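Local coordinates for protein glutamate--tRNA ligase (Methanothermobacter thermautotrophicus, PDB 3AII) that is a non-discriminating glutamyl-tRNA synthetase that probably activates glutamate with ATP and transfers it to the acceptor end of tRNA, at residues Glu173-Tyr178 with Val270-Asn275; Lys181-Gly186 with Leu213-Asn218; Cys208-Leu213 with Leu219-Glu224. One frame throughout, in Å; residues are numbered along the deposited sequence. Where two conformers were deposited one is given.

Contact 1: residues Glu173-Tyr178 with Val270-Asn275; sequences ETYYEY and VYPMMN
Tyr176 reaches from helix 172-184 to the backbone of Val270, and one helical position earlier Tyr175 packs on Pro272, the last residue of strand 270-272. The backbones stay well separated, the nearest approach of CA atoms being 7.0 Å, between Tyr175 and Pro272, so helix side chains bridge to the strand, one ending on its backbone.

Of the four residues that touch, Tyr176 gives up the most surface. Its CG lies beside the backbone N (chi1 -61°), and the ring extends from there until its hydroxyl meets the strand. Tyr176 OH donates to Val270 O over 2.6 Å. It arrives in the carbonyl plane on a lone pair, with a C=O...OH angle of 140°, and the acceptor oxygen lies in the plane of the phenol ring at its edge. A water closes the loop: it donates to Tyr176 OH at 2.9 Å and accepts from Val270 N at 3.1 Å. Both backbone polar groups of Val270 are served by one phenol and one water. Beside this, Tyr176 CE1 lies 4.1 Å from Val270 CB, a grazing touch.

Pro272 makes its contact with the ring corner. Its CG comes obliquely against the Tyr175 ring, 3.7 Å from Tyr175 CD2. The hydroxyl of that tyrosine is occupied farther on, bonding Asp281 of helix 274-284, while the Tyr176 ring also meets Phe226 edge-to-face and both tyrosines touch Met254 on the neighbouring strand.

Strand 270-272 is outermost in its four-stranded antiparallel sheet, and Tyr271 pairs through its backbone with Arg255 of the next strand. Val270 turns its N and O to the helix side instead, where a phenol and a water meet the groups another strand could bond, so these buried polar atoms are satisfied without one.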
loop_
_atom_site.group_PDB
_atom_site.type_symbol
_atom_site.label_atom_id
_atom_site.label_comp_id
_atom_site.label_asym_id
_atom_site.label_seq_id
_atom_site.Cartn_x
_atom_site.Cartn_y
_atom_site.Cartn_z
ATOM N N GLU A 173 25.129 3.763 -18.179
ATOM C CA GLU A 173 25.816 3.955 -19.452
ATOM C C GLU A 173 24.836 4.082 -20.607
ATOM O O GLU A 173 25.135 4.700 -21.627
ATOM C CB GLU A 173 26.837 2.840 -19.708
ATOM C CG GLU A 173 27.916 2.789 -18.644
ATOM C CD GLU A 173 28.844 3.996 -18.705
ATOM O OE1 GLU A 173 28.907 4.653 -19.774
ATOM O OE2 GLU A 173 29.511 4.278 -17.683
ATOM N N THR A 174 23.656 3.493 -20.431
ATOM C CA THR A 174 22.615 3.623 -21.438
ATOM C C THR A 174 22.116 5.069 -21.471
ATOM O O THR A 174 21.966 5.671 -22.545
ATOM C CB THR A 174 21.454 2.654 -21.148
ATOM O OG1 THR A 174 21.930 1.301 -21.277
ATOM C CG2 THR A 174 20.300 2.878 -22.107
ATOM N N TYR A 175 21.858 5.635 -20.292
ATOM C CA TYR A 175 21.420 7.031 -20.254
ATOM C C TYR A 175 22.499 7.955 -20.802
ATOM O O TYR A 175 22.186 8.961 -21.421
ATOM C CB TYR A 175 21.005 7.453 -18.841
ATOM C CG TYR A 175 20.012 6.506 -18.222
ATOM C CD1 TYR A 175 18.830 6.178 -18.890
ATOM C CD2 TYR A 175 20.232 5.966 -16.970
ATOM C CE1 TYR A 175 17.922 5.306 -18.329
ATOM C CE2 TYR A 175 19.333 5.096 -16.400
ATOM C CZ TYR A 175 18.185 4.769 -17.088
ATOM O OH TYR A 175 17.297 3.893 -16.521
ATOM N N TYR A 176 23.764 7.634 -20.545
ATOM C CA TYR A 176 24.861 8.461 -21.070
ATOM C C TYR A 176 24.943 8.349 -22.590
ATOM O O TYR A 176 25.118 9.346 -23.285
ATOM C CB TYR A 176 26.194 8.045 -20.435
ATOM C CG TYR A 176 26.273 8.204 -18.927
ATOM C CD1 TYR A 176 25.422 9.064 -18.235
ATOM C CD2 TYR A 176 27.219 7.496 -18.197
ATOM C CE1 TYR A 176 25.500 9.187 -16.860
ATOM C CE2 TYR A 176 27.306 7.606 -16.823
ATOM C CZ TYR A 176 26.454 8.464 -16.156
ATOM O OH TYR A 176 26.578 8.577 -14.789
ATOM N N GLU A 177 24.810 7.125 -23.096
ATOM C CA GLU A 177 24.806 6.861 -24.536
ATOM C C GLU A 177 23.727 7.682 -25.228
ATOM O O GLU A 177 23.973 8.341 -26.263
ATOM C CB GLU A 177 24.556 5.369 -24.796
ATOM C CG GLU A 177 24.519 4.993 -26.274
ATOM C CD GLU A 177 24.017 3.573 -26.499
ATOM O OE1 GLU A 177 24.028 2.777 -25.533
ATOM O OE2 GLU A 177 23.605 3.253 -27.637
ATOM N N TYR A 178 22.525 7.654 -24.666
ATOM C CA TYR A 178 21.426 8.372 -25.291
ATOM C C TYR A 178 21.469 9.874 -25.050
ATOM O O TYR A 178 20.885 10.620 -25.807
ATOM C CB TYR A 178 20.062 7.726 -24.985
ATOM C CG TYR A 178 19.927 6.484 -25.825
ATOM C CD1 TYR A 178 19.488 6.568 -27.136
ATOM C CD2 TYR A 178 20.346 5.251 -25.347
ATOM C CE1 TYR A 178 19.418 5.445 -27.938
ATOM C CE2 TYR A 178 20.290 4.116 -26.158
ATOM C CZ TYR A 178 19.819 4.235 -27.450
ATOM O OH TYR A 178 19.747 3.125 -28.262
ATOM N N VAL A 270 26.842 11.582 -12.286
ATOM C CA VAL A 270 25.942 12.229 -13.238
ATOM C C VAL A 270 24.696 11.357 -13.361
ATOM O O VAL A 270 24.796 10.188 -13.755
ATOM C CB VAL A 270 26.597 12.429 -14.621
ATOM C CG1 VAL A 270 25.625 13.141 -15.552
ATOM C CG2 VAL A 270 27.895 13.245 -14.504
ATOM N N TYR A 271 23.537 11.920 -13.008
ATOM C CA TYR A 271 22.295 11.142 -12.898
ATOM C C TYR A 271 21.189 11.699 -13.784
ATOM O O TYR A 271 21.055 12.919 -13.929
ATOM C CB TYR A 271 21.794 11.163 -11.451
ATOM C CG TYR A 271 22.558 10.229 -10.553
ATOM C CD1 TYR A 271 23.722 10.639 -9.912
ATOM C CD2 TYR A 271 22.127 8.925 -10.373
ATOM C CE1 TYR A 271 24.416 9.763 -9.084
ATOM C CE2 TYR A 271 22.807 8.059 -9.564
ATOM C CZ TYR A 271 23.951 8.479 -8.931
ATOM O OH TYR A 271 24.603 7.583 -8.118
ATOM N N PRO A 272 20.371 10.811 -14.367
ATOM C CA PRO A 272 19.251 11.276 -15.184
ATOM C C PRO A 272 18.094 11.744 -14.318
ATOM O O PRO A 272 17.868 11.240 -13.199
ATOM C CB PRO A 272 18.840 10.016 -15.959
ATOM C CG PRO A 272 19.157 8.909 -15.009
ATOM C CD PRO A 272 20.478 9.343 -14.370
ATOM N N MET A 273 17.370 12.727 -14.838
ATOM C CA MET A 273 16.088 13.109 -14.274
ATOM C C MET A 273 15.017 12.182 -14.813
ATOM O O MET A 273 15.166 11.596 -15.905
ATOM C CB MET A 273 15.751 14.558 -14.619
ATOM C CG MET A 273 16.745 15.554 -14.066
ATOM S SD MET A 273 16.795 15.481 -12.272
ATOM C CE MET A 273 15.266 16.304 -11.840
ATOM N N MET A 274 13.952 12.040 -14.024
ATOM C CA MET A 274 12.901 11.070 -14.294
ATOM C C MET A 274 12.366 11.112 -15.736
ATOM O O MET A 274 12.235 10.071 -16.389
ATOM C CB MET A 274 11.767 11.235 -13.273
ATOM C CG MET A 274 11.030 9.947 -12.968
ATOM S SD MET A 274 9.272 10.140 -13.256
ATOM C CE MET A 274 9.361 11.005 -14.810
ATOM N N ASN A 275 12.049 12.297 -16.241
ATOM C CA ASN A 275 11.455 12.357 -17.569
ATOM C C ASN A 275 12.365 11.862 -18.691
ATOM O O ASN A 275 11.879 11.388 -19.713
ATOM C CB ASN A 275 10.902 13.754 -17.863
ATOM C CG ASN A 275 9.602 14.008 -17.129
ATOM O OD1 ASN A 275 9.472 14.957 -16.349
ATOM N ND2 ASN A 275 8.638 13.135 -17.353
HETATM O O HOH W 1 28.869 9.546 -13.388
#

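Contact 2: residues Lys181-Gly186 with Leu213-Asn218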
loop_
_atom_site.group_PDB
_atom_site.type_symbol
_atom_site.label_atom_id
_atom_site.label_comp_id
_atom_site.label_asym_id
_atom_site.label_seq_id
_atom_site.Cartn_x
_atom_site.Cartn_y
_atom_site.Cartn_z
ATOM N N LYS A 181 23.706 10.808 -27.928
ATOM C CA LYS A 181 22.948 10.738 -29.175
ATOM C C LYS A 181 21.995 11.918 -29.306
ATOM O O LYS A 181 21.840 12.486 -30.396
ATOM C CB LYS A 181 22.178 9.413 -29.277
ATOM C CG LYS A 181 23.078 8.231 -29.652
ATOM C CD LYS A 181 22.297 6.925 -29.728
ATOM C CE LYS A 181 23.226 5.750 -30.037
ATOM N NZ LYS A 181 22.493 4.457 -30.054
ATOM N N LEU A 182 21.363 12.293 -28.199
ATOM C CA LEU A 182 20.421 13.395 -28.206
ATOM C C LEU A 182 21.144 14.701 -28.544
ATOM O O LEU A 182 20.637 15.527 -29.293
ATOM C CB LEU A 182 19.726 13.510 -26.847
ATOM C CG LEU A 182 18.685 14.614 -26.652
ATOM C CD1 LEU A 182 17.539 14.463 -27.640
ATOM C CD2 LEU A 182 18.167 14.619 -25.207
ATOM N N ILE A 183 22.315 14.894 -27.948
ATOM C CA ILE A 183 23.171 16.033 -28.272
ATOM C C ILE A 183 23.613 16.036 -29.743
ATOM O O ILE A 183 23.602 17.084 -30.395
ATOM C CB ILE A 183 24.402 16.066 -27.336
ATOM C CG1 ILE A 183 23.976 16.379 -25.898
ATOM C CG2 ILE A 183 25.428 17.092 -27.815
ATOM C CD1 ILE A 183 25.137 16.278 -24.891
ATOM N N GLU A 184 23.981 14.874 -30.276
ATOM C CA GLU A 184 24.388 14.813 -31.682
ATOM C C GLU A 184 23.242 15.163 -32.616
ATOM O O GLU A 184 23.446 15.780 -33.672
ATOM C CB GLU A 184 24.977 13.450 -32.072
ATOM C CG GLU A 184 25.440 13.490 -33.543
ATOM C CD GLU A 184 26.394 12.388 -33.952
ATOM O OE1 GLU A 184 26.625 11.455 -33.154
ATOM O OE2 GLU A 184 26.912 12.470 -35.097
ATOM N N ARG A 185 22.035 14.779 -32.226
ATOM C CA ARG A 185 20.848 15.097 -33.006
ATOM C C ARG A 185 20.371 16.530 -32.794
ATOM O O ARG A 185 19.351 16.925 -33.342
ATOM C CB ARG A 185 19.712 14.123 -32.662
ATOM C CG ARG A 185 19.931 12.710 -33.202
ATOM C CD ARG A 185 18.674 11.867 -33.055
ATOM N NE ARG A 185 18.589 10.811 -34.057
ATOM C CZ ARG A 185 17.634 10.732 -34.979
ATOM N NH1 ARG A 185 16.673 11.642 -35.025
ATOM N NH2 ARG A 185 17.634 9.733 -35.850
ATOM N N GLY A 186 21.096 17.297 -31.988
ATOM C CA GLY A 186 20.734 18.684 -31.721
ATOM C C GLY A 186 19.533 18.900 -30.821
ATOM O O GLY A 186 18.866 19.933 -30.892
ATOM N N LEU A 213 25.495 26.279 -28.846
ATOM C CA LEU A 213 26.703 25.477 -29.044
ATOM C C LEU A 213 26.463 24.340 -30.027
ATOM O O LEU A 213 25.343 23.823 -30.139
ATOM C CB LEU A 213 27.208 24.897 -27.715
ATOM C CG LEU A 213 27.549 25.916 -26.628
ATOM C CD1 LEU A 213 27.968 25.198 -25.354
ATOM C CD2 LEU A 213 28.648 26.844 -27.106
ATOM N N GLY A 214 27.520 23.944 -30.721
ATOM C CA GLY A 214 27.463 22.817 -31.630
ATOM C C GLY A 214 27.703 21.482 -30.948
ATOM O O GLY A 214 27.953 21.408 -29.743
ATOM N N PHE A 215 27.634 20.414 -31.733
ATOM C CA PHE A 215 27.776 19.058 -31.216
ATOM C C PHE A 215 29.050 18.848 -30.389
ATOM O O PHE A 215 28.989 18.456 -29.221
ATOM C CB PHE A 215 27.723 18.072 -32.387
ATOM C CG PHE A 215 28.128 16.672 -32.037
ATOM C CD1 PHE A 215 27.492 15.980 -31.022
ATOM C CD2 PHE A 215 29.127 16.030 -32.754
ATOM C CE1 PHE A 215 27.861 14.686 -30.716
ATOM C CE2 PHE A 215 29.497 14.743 -32.454
ATOM C CZ PHE A 215 28.865 14.066 -31.430
ATOM N N ARG A 216 30.207 19.108 -30.986
ATOM C CA ARG A 216 31.463 18.794 -30.308
ATOM C C ARG A 216 31.711 19.689 -29.092
ATOM O O ARG A 216 32.273 19.231 -28.096
ATOM C CB ARG A 216 32.645 18.817 -31.283
ATOM C CG ARG A 216 32.614 17.686 -32.292
ATOM C CD ARG A 216 32.971 16.350 -31.670
ATOM N NE ARG A 216 32.782 15.252 -32.614
ATOM C CZ ARG A 216 33.019 13.974 -32.337
ATOM N NH1 ARG A 216 33.468 13.616 -31.139
ATOM N NH2 ARG A 216 32.800 13.047 -33.262
ATOM N N GLU A 217 31.268 20.942 -29.168
ATOM C CA GLU A 217 31.301 21.832 -28.013
ATOM C C GLU A 217 30.466 21.280 -26.843
ATOM O O GLU A 217 30.935 21.226 -25.702
ATOM C CB GLU A 217 30.805 23.225 -28.392
ATOM C CG GLU A 217 31.741 23.997 -29.319
ATOM C CD GLU A 217 31.170 25.355 -29.699
ATOM O OE1 GLU A 217 31.839 26.379 -29.437
ATOM O OE2 GLU A 217 30.044 25.398 -30.244
ATOM N N ASN A 218 29.232 20.877 -27.132
ATOM C CA ASN A 218 28.375 20.263 -26.112
ATOM C C ASN A 218 28.944 18.946 -25.606
ATOM O O ASN A 218 28.834 18.634 -24.425
ATOM C CB ASN A 218 26.961 20.030 -26.653
ATOM C CG ASN A 218 26.081 21.263 -26.545
ATOM O OD1 ASN A 218 26.011 21.900 -25.497
ATOM N ND2 ASN A 218 25.386 21.588 -27.618
HETATM O O HOH W 2 24.590 19.789 -30.412
#
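Glu184 and Phe215 bring the two backbones together, their CA atoms 5.5 Å apart, where the C-terminal end of helix 172-184 meets the first turn of helix 215-224.

Phe215 loses the most surface. With CG anti to the backbone N (chi1 168°), its ring extends to Glu184, whose CB sits 3.4 Å from Phe215 CE1. The stem of the glutamate then runs over one ring face: Glu184 CG stands 4.0 Å from the ring centroid, a CH-pi contact, and the carboxylate lies stacked at 19° to the ring. Ile183 approaches the same ring at its edge, through CG2. That methyl also presses on Asn218, at 3.5 Å from its CB. The amide of Asn218 is directed to strand 188-191, its OD1 accepting from Val190 N, while a water that donates to Ile183 O is only weakly linked to Asn218 ND2.

Both helix ends are finished in recognisable ways. Gly186, with positive phi, closes a Schellman motif. At the N-cap, Gly214 N donates to Glu217 OE2 over 3.0 Å, the half of a capping box that a glycine at this position can make.

Contact 3: residues Cys208-Leu213 with Leu219-Glu224. With ZN (zinc ion), chain D.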
loop_
_atom_site.group_PDB
_atom_site.type_symbol
_atom_site.label_atom_id
_atom_site.label_comp_id
_atom_site.label_asym_id
_atom_site.label_seq_id
_atom_site.Cartn_x
_atom_site.Cartn_y
_atom_site.Cartn_z
ATOM N N CYS A 208 19.814 31.117 -23.751
ATOM C CA CYS A 208 21.129 31.369 -23.191
ATOM C C CYS A 208 22.157 31.048 -24.264
ATOM O O CYS A 208 21.823 30.480 -25.308
ATOM C CB CYS A 208 21.372 30.523 -21.935
ATOM S SG CYS A 208 21.607 28.751 -22.263
ATOM N N HIS A 209 23.404 31.416 -24.010
ATOM C CA HIS A 209 24.482 31.154 -24.954
ATOM C C HIS A 209 24.689 29.659 -25.206
ATOM O O HIS A 209 25.039 29.252 -26.312
ATOM C CB HIS A 209 25.780 31.796 -24.455
ATOM C CG HIS A 209 26.997 31.361 -25.206
ATOM N ND1 HIS A 209 27.255 31.763 -26.499
ATOM C CD2 HIS A 209 28.028 30.563 -24.846
ATOM C CE1 HIS A 209 28.393 31.227 -26.905
ATOM N NE2 HIS A 209 28.882 30.494 -25.922
ATOM N N CYS A 210 24.465 28.845 -24.176
ATOM C CA CYS A 210 24.749 27.416 -24.252
ATOM C C CYS A 210 23.901 26.760 -25.343
ATOM O O CYS A 210 24.310 25.772 -25.962
ATOM C CB CYS A 210 24.444 26.744 -22.908
ATOM S SG CYS A 210 25.128 27.593 -21.449
ATOM N N ARG A 211 22.713 27.310 -25.552
ATOM C CA ARG A 211 21.748 26.727 -26.476
ATOM C C ARG A 211 22.220 26.802 -27.923
ATOM O O ARG A 211 21.682 26.111 -28.787
ATOM C CB ARG A 211 20.395 27.423 -26.340
ATOM C CG ARG A 211 19.211 26.559 -26.747
ATOM C CD ARG A 211 17.928 27.370 -26.751
ATOM N NE ARG A 211 16.735 26.542 -26.574
ATOM C CZ ARG A 211 15.969 26.090 -27.565
ATOM N NH1 ARG A 211 16.265 26.377 -28.829
ATOM N NH2 ARG A 211 14.900 25.355 -27.289
ATOM N N SER A 212 23.228 27.634 -28.184
ATOM C CA SER A 212 23.731 27.814 -29.544
ATOM C C SER A 212 24.971 26.977 -29.848
ATOM O O SER A 212 25.459 26.978 -30.983
ATOM C CB SER A 212 24.035 29.296 -29.815
ATOM O OG SER A 212 25.160 29.730 -29.064
ATOM N N LEU A 213 25.495 26.279 -28.846
ATOM C CA LEU A 213 26.703 25.477 -29.044
ATOM C C LEU A 213 26.463 24.340 -30.027
ATOM O O LEU A 213 25.343 23.823 -30.139
ATOM C CB LEU A 213 27.208 24.897 -27.715
ATOM C CG LEU A 213 27.549 25.916 -26.628
ATOM C CD1 LEU A 213 27.968 25.198 -25.354
ATOM C CD2 LEU A 213 28.648 26.844 -27.106
ATOM N N LEU A 219 29.543 18.161 -26.496
ATOM C CA LEU A 219 30.025 16.851 -26.090
ATOM C C LEU A 219 31.185 17.009 -25.114
ATOM O O LEU A 219 31.317 16.248 -24.158
ATOM C CB LEU A 219 30.457 16.043 -27.320
ATOM C CG LEU A 219 30.714 14.551 -27.120
ATOM C CD1 LEU A 219 29.416 13.845 -26.744
ATOM C CD2 LEU A 219 31.335 13.930 -28.389
ATOM N N GLN A 220 32.028 18.009 -25.368
ATOM C CA GLN A 220 33.124 18.317 -24.459
ATOM C C GLN A 220 32.599 18.752 -23.080
ATOM O O GLN A 220 33.105 18.306 -22.053
ATOM C CB GLN A 220 34.026 19.400 -25.068
ATOM C CG GLN A 220 35.049 19.972 -24.103
ATOM C CD GLN A 220 36.097 18.970 -23.701
ATOM O OE1 GLN A 220 36.425 18.054 -24.459
ATOM N NE2 GLN A 220 36.643 19.137 -22.501
ATOM N N ARG A 221 31.586 19.611 -23.062
ATOM C CA ARG A 221 30.998 20.045 -21.795
ATOM C C ARG A 221 30.361 18.868 -21.071
ATOM O O ARG A 221 30.409 18.780 -19.842
ATOM C CB ARG A 221 29.922 21.094 -22.021
ATOM C CG ARG A 221 30.439 22.458 -22.487
ATOM C CD ARG A 221 29.316 23.467 -22.332
ATOM N NE ARG A 221 29.747 24.850 -22.526
ATOM C CZ ARG A 221 28.983 25.901 -22.252
ATOM N NH1 ARG A 221 27.762 25.715 -21.766
ATOM N NH2 ARG A 221 29.437 27.133 -22.450
ATOM N N TRP A 222 29.745 17.982 -21.847
ATOM C CA TRP A 222 29.104 16.789 -21.294
ATOM C C TRP A 222 30.142 15.944 -20.579
ATOM O O TRP A 222 29.945 15.536 -19.430
ATOM C CB TRP A 222 28.393 15.991 -22.404
ATOM C CG TRP A 222 28.043 14.556 -22.062
ATOM C CD1 TRP A 222 28.521 13.426 -22.673
ATOM C CD2 TRP A 222 27.159 14.109 -21.033
ATOM N NE1 TRP A 222 27.987 12.309 -22.096
ATOM C CE2 TRP A 222 27.145 12.691 -21.082
ATOM C CE3 TRP A 222 26.374 14.761 -20.076
ATOM C CZ2 TRP A 222 26.372 11.918 -20.222
ATOM C CZ3 TRP A 222 25.608 13.991 -19.208
ATOM C CH2 TRP A 222 25.614 12.584 -19.285
ATOM N N ARG A 223 31.273 15.710 -21.239
ATOM C CA ARG A 223 32.301 14.858 -20.657
ATOM C C ARG A 223 32.877 15.508 -19.410
ATOM O O ARG A 223 33.235 14.833 -18.439
ATOM C CB ARG A 223 33.386 14.553 -21.700
ATOM C CG ARG A 223 32.883 13.581 -22.757
ATOM C CD ARG A 223 33.989 13.125 -23.710
ATOM N NE ARG A 223 33.520 12.017 -24.541
ATOM C CZ ARG A 223 33.591 11.986 -25.868
ATOM N NH1 ARG A 223 34.127 13.001 -26.534
ATOM N NH2 ARG A 223 33.132 10.932 -26.529
ATOM N N GLU A 224 32.895 16.834 -19.406
ATOM C CA GLU A 224 33.424 17.562 -18.264
ATOM C C GLU A 224 32.539 17.430 -17.031
ATOM O O GLU A 224 33.035 17.481 -15.904
ATOM C CB GLU A 224 33.596 19.036 -18.607
ATOM C CG GLU A 224 34.667 19.295 -19.644
ATOM C CD GLU A 224 34.716 20.755 -20.038
ATOM O OE1 GLU A 224 35.443 21.085 -20.995
ATOM O OE2 GLU A 224 34.016 21.561 -19.385
HETATM ZN ZN ZN D . 23.083 28.202 -20.415
#
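Arg221 reaches from helix 215-224 to Cys210 and Leu213, meeting the first at the edge of its guanidinium and the second on a face. Its chain is extended from CG to NE, which carries the flat group across to the zinc site.

At the edge, Arg221 NH1 donates to Cys210 SG over 3.3 Å at 153°, the sulfur only 11° out of the guanidinium plane. On one face sits Leu213: its CD1 lies over the centre of the group, 3.3 Å from Arg221 CZ, with the two side chains crossing at about a right angle. The stronger partner of NH1 is Val190 O on strand 188-191, so the group is held by both the sheet and the metal loop.

Cys210 SG binds zinc at 2.4 Å, as does Cys208 SG, also at 2.4 Å; Cys191 and Cys193 complete the four-cysteine site. Within the loop, His209 O accepts from both Ser212 N and Ser212 OG, which ties the short 3-10 turn together.

An N-H...S bond from a cation should draw some negative charge off the Cys210 thiolate, and so probably offsets part of the charge that four cysteine sulfurs bring to one zinc.

Contacts 1 and 2 sit about two turns apart on helix 172-184, their centres about 15 Å apart, whereas contacts 2 and 3 share Leu213 and helix 215-224, with centres about 8 Å apart. Trp222, from the helical segment of contact 3, packs on both of the others: its CZ2 is 3.6 Å from Tyr176 CD1, its CZ3 3.8 Å from Val270 CG1, and its CB 4.1 Å from Ile183 CD1. Contact 3 holds half of the zinc ligands, and the Asn218 side chain lies about 9 Å from the metal. All three belong to the class I catalytic region; the zinc is probably structural, none of its ligands coming from the HIGH motif that marks the ATP site.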